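Long-range contact in aldehyde reductase YahK (Escherichia coli, PDB 1UUF), which reduces a wide range of aldehydes to their primary alcohols, strongly preferring NADPH over NADH and binding two zinc ions per subunit: residues A[165-176]-A[327-338]. Sequence-based numbering, arbitrary orientation.
Sequences HPQEQLAAVAPL and CAEHGIVADIEM
Val333 lies across helix 170-173, and each of its side-chain carbons has a partner there or beside it. CB rests on Ala172 CB at 3.6 Å. CG2 stays on that same methyl, 3.8 Å from Ala172 CB. CG1, anti to the carbonyl carbon (chi1 -61°), turns instead to the imidazole of His165 and the amide of Gln169, whose CD lies 3.8 Å from Val333 CG1. The imidazole is sandwiched: Ala328 CA sits over one face, 3.7 Å from the ring centroid and 18° off the normal, a CH-pi contact, while Val173 CG2 covers the opposite face. With an alanine at His165, Ala328 and Val173 would probably face a gap where the ring had separated them, and Val333 CG1 would lose a neighbour. Residues 327-338 lead from helix 317-330, which follows the last strand of the six-stranded parallel Rossmann-type sheet, to strand 336-339, which pairs in parallel with strand 359-363 in the catalytic-domain sheet; they are thus one link between the two domains of this zinc-dependent dehydrogenase fold. Alongside, 165-176 leads into helix 176-189, which carries the zinc ligand Cys178. A backbone bond ties the two links: Ala334 N donates to Ala172 O (2.9 Å). Beyond it Pro175 CB packs on Ala334 CB, and Ile336 reaches Ala171 CB with CD1 (3.7 Å). Near Gly331, whose positive phi (66°) belongs to a Schellman motif after the last turn of the helix, one water donates both to Gln169 OE1 and to Gly331 O, the latter 2.7 Å from the water oxygen.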
ATOM      1  N   HIS A 165      13.882  -5.143  31.751  1.00 14.10           N
ATOM      2  CA  HIS A 165      13.982  -3.831  32.386  1.00 14.67           C
ATOM      3  C   HIS A 165      14.094  -4.044  33.893  1.00 15.43           C
ATOM      4  O   HIS A 165      13.691  -5.087  34.408  1.00 16.37           O
ATOM      5  CB  HIS A 165      12.715  -3.009  32.151  1.00 12.70           C
ATOM      6  CG  HIS A 165      12.545  -2.513  30.750  1.00 12.38           C
ATOM      7  ND1 HIS A 165      12.612  -1.175  30.425  1.00 14.67           N
ATOM      8  CD2 HIS A 165      12.243  -3.164  29.603  1.00 10.12           C
ATOM      9  CE1 HIS A 165      12.351  -1.024  29.138  1.00  9.42           C
ATOM     10  NE2 HIS A 165      12.124  -2.216  28.616  1.00 15.05           N
ATOM     11  N   PRO A 166      14.638  -3.054  34.619  1.00 16.35           N
ATOM     12  CA  PRO A 166      14.756  -3.194  36.076  1.00 18.08           C
ATOM     13  C   PRO A 166      13.334  -3.267  36.630  1.00 18.40           C
ATOM     14  O   PRO A 166      12.428  -2.637  36.084  1.00 18.29           O
ATOM     15  CB  PRO A 166      15.463  -1.906  36.487  1.00 18.37           C
ATOM     16  CG  PRO A 166      16.302  -1.584  35.293  1.00 20.02           C
ATOM     17  CD  PRO A 166      15.349  -1.852  34.148  1.00 16.23           C
ATOM     18  N   GLN A 167      13.126  -4.018  37.708  1.00 18.99           N
ATOM     19  CA  GLN A 167      11.782  -4.151  38.264  1.00 20.43           C
ATOM     20  C   GLN A 167      11.086  -2.834  38.602  1.00 19.72           C
ATOM     21  O   GLN A 167       9.859  -2.746  38.538  1.00 18.08           O
ATOM     22  CB  GLN A 167      11.798  -5.052  39.503  1.00 23.76           C
ATOM     23  CG  GLN A 167      12.575  -4.505  40.684  1.00 29.91           C
ATOM     24  CD  GLN A 167      12.499  -5.416  41.897  1.00 33.19           C
ATOM     25  OE1 GLN A 167      13.122  -5.151  42.926  1.00 37.73           O
ATOM     26  NE2 GLN A 167      11.734  -6.498  41.781  1.00 34.85           N
ATOM     27  N   GLU A 168      11.857  -1.807  38.951  1.00 19.89           N
ATOM     28  CA  GLU A 168      11.267  -0.519  39.298  1.00 21.20           C
ATOM     29  C   GLU A 168      10.538   0.120  38.119  1.00 19.86           C
ATOM     30  O   GLU A 168       9.725   1.025  38.301  1.00 20.65           O
ATOM     31  CB  GLU A 168      12.341   0.443  39.813  1.00 26.48           C
ATOM     32  CG  GLU A 168      13.392   0.826  38.785  1.00 33.47           C
ATOM     33  CD  GLU A 168      14.397   1.828  39.326  1.00 38.66           C
ATOM     34  OE1 GLU A 168      15.084   1.508  40.321  1.00 41.50           O
ATOM     35  OE2 GLU A 168      14.500   2.938  38.757  1.00 42.05           O
ATOM     36  N   GLN A 169      10.826  -0.357  36.914  1.00 17.66           N
ATOM     37  CA  GLN A 169      10.192   0.189  35.717  1.00 15.24           C
ATOM     38  C   GLN A 169       9.074  -0.674  35.144  1.00 15.35           C
ATOM     39  O   GLN A 169       8.562  -0.381  34.067  1.00 13.64           O
ATOM     40  CB  GLN A 169      11.240   0.418  34.630  1.00 17.21           C
ATOM     41  CG  GLN A 169      12.001   1.721  34.770  1.00 18.75           C
ATOM     42  CD  GLN A 169      12.983   1.932  33.636  1.00 20.96           C
ATOM     43  OE1 GLN A 169      13.370   3.062  33.340  1.00 23.78           O
ATOM     44  NE2 GLN A 169      13.399   0.843  33.002  1.00 19.60           N
ATOM     45  N   LEU A 170       8.692  -1.726  35.860  1.00 13.84           N
ATOM     46  CA  LEU A 170       7.646  -2.630  35.384  1.00 13.62           C
ATOM     47  C   LEU A 170       6.373  -1.971  34.872  1.00 13.42           C
ATOM     48  O   LEU A 170       5.893  -2.307  33.790  1.00 11.99           O
ATOM     49  CB  LEU A 170       7.266  -3.634  36.474  1.00 15.34           C
ATOM     50  CG  LEU A 170       7.881  -5.026  36.359  1.00 19.56           C
ATOM     51  CD1 LEU A 170       7.195  -5.942  37.363  1.00 20.05           C
ATOM     52  CD2 LEU A 170       7.704  -5.574  34.946  1.00 19.04           C
ATOM     53  N   ALA A 171       5.816  -1.047  35.650  1.00 11.83           N
ATOM     54  CA  ALA A 171       4.582  -0.376  35.256  1.00 12.54           C
ATOM     55  C   ALA A 171       4.715   0.363  33.932  1.00 12.26           C
ATOM     56  O   ALA A 171       3.805   0.328  33.097  1.00 10.78           O
ATOM     57  CB  ALA A 171       4.146   0.595  36.339  1.00 13.00           C
ATOM     58  N   ALA A 172       5.847   1.036  33.745  1.00  9.74           N
ATOM     59  CA  ALA A 172       6.088   1.800  32.523  1.00 11.17           C
ATOM     60  C   ALA A 172       6.365   0.899  31.324  1.00 12.14           C
ATOM     61  O   ALA A 172       6.287   1.342  30.177  1.00 11.94           O
ATOM     62  CB  ALA A 172       7.247   2.769  32.737  1.00 11.85           C
ATOM     63  N   VAL A 173       6.693  -0.362  31.591  1.00 10.65           N
ATOM     64  CA  VAL A 173       6.955  -1.327  30.525  1.00 10.90           C
ATOM     65  C   VAL A 173       5.640  -1.899  29.979  1.00 11.90           C
ATOM     66  O   VAL A 173       5.545  -2.273  28.809  1.00 10.87           O
ATOM     67  CB  VAL A 173       7.827  -2.496  31.054  1.00 12.04           C
ATOM     68  CG1 VAL A 173       7.893  -3.617  30.028  1.00 11.71           C
ATOM     69  CG2 VAL A 173       9.223  -1.987  31.376  1.00  9.89           C
ATOM     70  N   ALA A 174       4.623  -1.944  30.834  1.00 11.05           N
ATOM     71  CA  ALA A 174       3.329  -2.504  30.467  1.00 10.20           C
ATOM     72  C   ALA A 174       2.786  -2.115  29.086  1.00  9.54           C
ATOM     73  O   ALA A 174       2.475  -2.987  28.278  1.00  9.17           O
ATOM     74  CB  ALA A 174       2.300  -2.178  31.554  1.00  9.84           C
ATOM     75  N   PRO A 175       2.681  -0.806  28.787  1.00 11.43           N
ATOM     76  CA  PRO A 175       2.163  -0.381  27.480  1.00 10.31           C
ATOM     77  C   PRO A 175       2.951  -0.883  26.267  1.00 11.62           C
ATOM     78  O   PRO A 175       2.447  -0.880  25.144  1.00 11.43           O
ATOM     79  CB  PRO A 175       2.172   1.147  27.584  1.00 12.37           C
ATOM     80  CG  PRO A 175       2.010   1.390  29.061  1.00 10.67           C
ATOM     81  CD  PRO A 175       2.956   0.363  29.640  1.00 10.37           C
ATOM     82  N   LEU A 176       4.188  -1.313  26.480  1.00 11.85           N
ATOM     83  CA  LEU A 176       4.990  -1.809  25.373  1.00  9.91           C
ATOM     84  C   LEU A 176       4.358  -3.064  24.774  1.00 10.96           C
ATOM     85  O   LEU A 176       4.496  -3.325  23.582  1.00 10.89           O
ATOM     86  CB  LEU A 176       6.412  -2.129  25.843  1.00 12.08           C
ATOM     87  CG  LEU A 176       7.258  -0.955  26.351  1.00 10.91           C
ATOM     88  CD1 LEU A 176       8.661  -1.448  26.691  1.00 10.17           C
ATOM     89  CD2 LEU A 176       7.330   0.123  25.290  1.00 12.18           C
ATOM     90  N   CYS A 327      14.165  -2.274  23.971  1.00 11.76           N
ATOM     91  CA  CYS A 327      13.758  -1.234  24.901  1.00 11.90           C
ATOM     92  C   CYS A 327      14.512  -1.330  26.224  1.00 10.82           C
ATOM     93  O   CYS A 327      14.833  -0.312  26.835  1.00 12.52           O
ATOM     94  CB  CYS A 327      12.249  -1.305  25.152  1.00  9.54           C
ATOM     95  SG  CYS A 327      11.263  -0.778  23.720  1.00 13.95           S
ATOM     96  N   ALA A 328      14.805  -2.549  26.664  1.00 11.94           N
ATOM     97  CA  ALA A 328      15.530  -2.715  27.922  1.00 12.55           C
ATOM     98  C   ALA A 328      16.948  -2.175  27.774  1.00 15.21           C
ATOM     99  O   ALA A 328      17.447  -1.457  28.644  1.00 15.72           O
ATOM    100  CB  ALA A 328      15.572  -4.189  28.323  1.00 12.80           C
ATOM    101  N   GLU A 329      17.596  -2.510  26.666  1.00 17.59           N
ATOM    102  CA  GLU A 329      18.962  -2.055  26.441  1.00 19.74           C
ATOM    103  C   GLU A 329      19.059  -0.550  26.236  1.00 19.19           C
ATOM    104  O   GLU A 329      20.079   0.054  26.565  1.00 19.04           O
ATOM    105  CB  GLU A 329      19.586  -2.786  25.246  1.00 23.45           C
ATOM    106  CG  GLU A 329      18.825  -2.661  23.944  1.00 31.46           C
ATOM    107  CD  GLU A 329      19.567  -3.293  22.779  1.00 35.31           C
ATOM    108  OE1 GLU A 329      19.943  -4.480  22.883  1.00 39.33           O
ATOM    109  OE2 GLU A 329      19.773  -2.602  21.758  1.00 38.50           O
ATOM    110  N   HIS A 330      18.000   0.055  25.709  1.00 17.66           N
ATOM    111  CA  HIS A 330      17.987   1.492  25.462  1.00 18.83           C
ATOM    112  C   HIS A 330      17.267   2.314  26.528  1.00 18.72           C
ATOM    113  O   HIS A 330      17.194   3.538  26.425  1.00 19.18           O
ATOM    114  CB  HIS A 330      17.370   1.773  24.092  1.00 21.45           C
ATOM    115  CG  HIS A 330      18.222   1.318  22.948  1.00 23.70           C
ATOM    116  ND1 HIS A 330      19.309   2.036  22.498  1.00 27.22           N
ATOM    117  CD2 HIS A 330      18.170   0.199  22.188  1.00 24.49           C
ATOM    118  CE1 HIS A 330      19.891   1.378  21.510  1.00 26.37           C
ATOM    119  NE2 HIS A 330      19.220   0.260  21.303  1.00 26.28           N
ATOM    120  N   GLY A 331      16.739   1.644  27.548  1.00 17.70           N
ATOM    121  CA  GLY A 331      16.043   2.343  28.616  1.00 17.62           C
ATOM    122  C   GLY A 331      14.754   3.007  28.175  1.00 16.58           C
ATOM    123  O   GLY A 331      14.359   4.047  28.703  1.00 18.37           O
ATOM    124  N   ILE A 332      14.087   2.395  27.206  1.00 15.49           N
ATOM    125  CA  ILE A 332      12.841   2.930  26.684  1.00 13.63           C
ATOM    126  C   ILE A 332      11.629   2.356  27.402  1.00 14.04           C
ATOM    127  O   ILE A 332      11.495   1.143  27.534  1.00 12.88           O
ATOM    128  CB  ILE A 332      12.703   2.612  25.186  1.00 13.62           C
ATOM    129  CG1 ILE A 332      13.861   3.253  24.419  1.00 14.66           C
ATOM    130  CG2 ILE A 332      11.354   3.106  24.667  1.00 14.61           C
ATOM    131  CD1 ILE A 332      13.935   2.834  22.972  1.00 17.64           C
ATOM    132  N   VAL A 333      10.759   3.242  27.873  1.00 13.49           N
ATOM    133  CA  VAL A 333       9.529   2.847  28.547  1.00 12.73           C
ATOM    134  C   VAL A 333       8.454   3.840  28.136  1.00 13.23           C
ATOM    135  O   VAL A 333       8.754   4.874  27.535  1.00 13.71           O
ATOM    136  CB  VAL A 333       9.656   2.884  30.090  1.00 13.47           C
ATOM    137  CG1 VAL A 333      10.729   1.921  30.545  1.00 13.10           C
ATOM    138  CG2 VAL A 333       9.965   4.295  30.561  1.00 14.45           C
ATOM    139  N   ALA A 334       7.205   3.527  28.458  1.00 11.70           N
ATOM    140  CA  ALA A 334       6.099   4.414  28.129  1.00 12.65           C
ATOM    141  C   ALA A 334       5.966   5.471  29.218  1.00 14.08           C
ATOM    142  O   ALA A 334       6.410   5.258  30.345  1.00 15.15           O
ATOM    143  CB  ALA A 334       4.801   3.614  28.034  1.00 12.98           C
ATOM    144  N   ASP A 335       5.382   6.616  28.872  1.00 14.13           N
ATOM    145  CA  ASP A 335       5.145   7.675  29.852  1.00 15.67           C
ATOM    146  C   ASP A 335       3.750   7.333  30.352  1.00 14.62           C
ATOM    147  O   ASP A 335       2.795   7.332  29.579  1.00 14.75           O
ATOM    148  CB  ASP A 335       5.157   9.052  29.190  1.00 17.85           C
ATOM    149  CG  ASP A 335       6.487   9.368  28.539  1.00 19.80           C
ATOM    150  OD1 ASP A 335       7.528   8.942  29.078  1.00 23.54           O
ATOM    151  OD2 ASP A 335       6.494  10.052  27.495  1.00 21.91           O
ATOM    152  N   ILE A 336       3.631   7.056  31.644  1.00 14.08           N
ATOM    153  CA  ILE A 336       2.351   6.618  32.180  1.00 13.82           C
ATOM    154  C   ILE A 336       1.775   7.387  33.352  1.00 15.05           C
ATOM    155  O   ILE A 336       2.445   8.207  33.980  1.00 14.58           O
ATOM    156  CB  ILE A 336       2.452   5.150  32.633  1.00 14.13           C
ATOM    157  CG1 ILE A 336       3.351   5.056  33.874  1.00 15.50           C
ATOM    158  CG2 ILE A 336       3.053   4.296  31.523  1.00 13.57           C
ATOM    159  CD1 ILE A 336       3.413   3.675  34.502  1.00 15.51           C
ATOM    160  N   GLU A 337       0.508   7.097  33.630  1.00 13.97           N
ATOM    161  CA  GLU A 337      -0.196   7.665  34.765  1.00 15.09           C
ATOM    162  C   GLU A 337      -0.831   6.457  35.430  1.00 15.14           C
ATOM    163  O   GLU A 337      -1.720   5.820  34.862  1.00 14.26           O
ATOM    164  CB  GLU A 337      -1.289   8.644  34.350  1.00 16.62           C
ATOM    165  CG  GLU A 337      -1.943   9.296  35.565  1.00 18.93           C
ATOM    166  CD  GLU A 337      -2.940  10.367  35.204  1.00 19.71           C
ATOM    167  OE1 GLU A 337      -2.706  11.082  34.207  1.00 20.45           O
ATOM    168  OE2 GLU A 337      -3.948  10.506  35.934  1.00 21.25           O
ATOM    169  N   MET A 338      -0.358   6.135  36.627  1.00 14.80           N
ATOM    170  CA  MET A 338      -0.864   4.984  37.360  1.00 16.30           C
ATOM    171  C   MET A 338      -2.235   5.264  37.963  1.00 15.43           C
ATOM    172  O   MET A 338      -2.475   6.343  38.505  1.00 14.94           O
ATOM    173  CB  MET A 338       0.125   4.608  38.462  1.00 19.61           C
ATOM    174  CG  MET A 338      -0.088   3.227  39.044  1.00 26.80           C
ATOM    175  SD  MET A 338       1.243   2.779  40.167  1.00 35.71           S
ATOM    176  CE  MET A 338       2.520   2.316  39.005  1.00 34.38           C
TER
HETATM  177  O   HOH W   1      14.795   4.559  31.275  1.00 31.26           O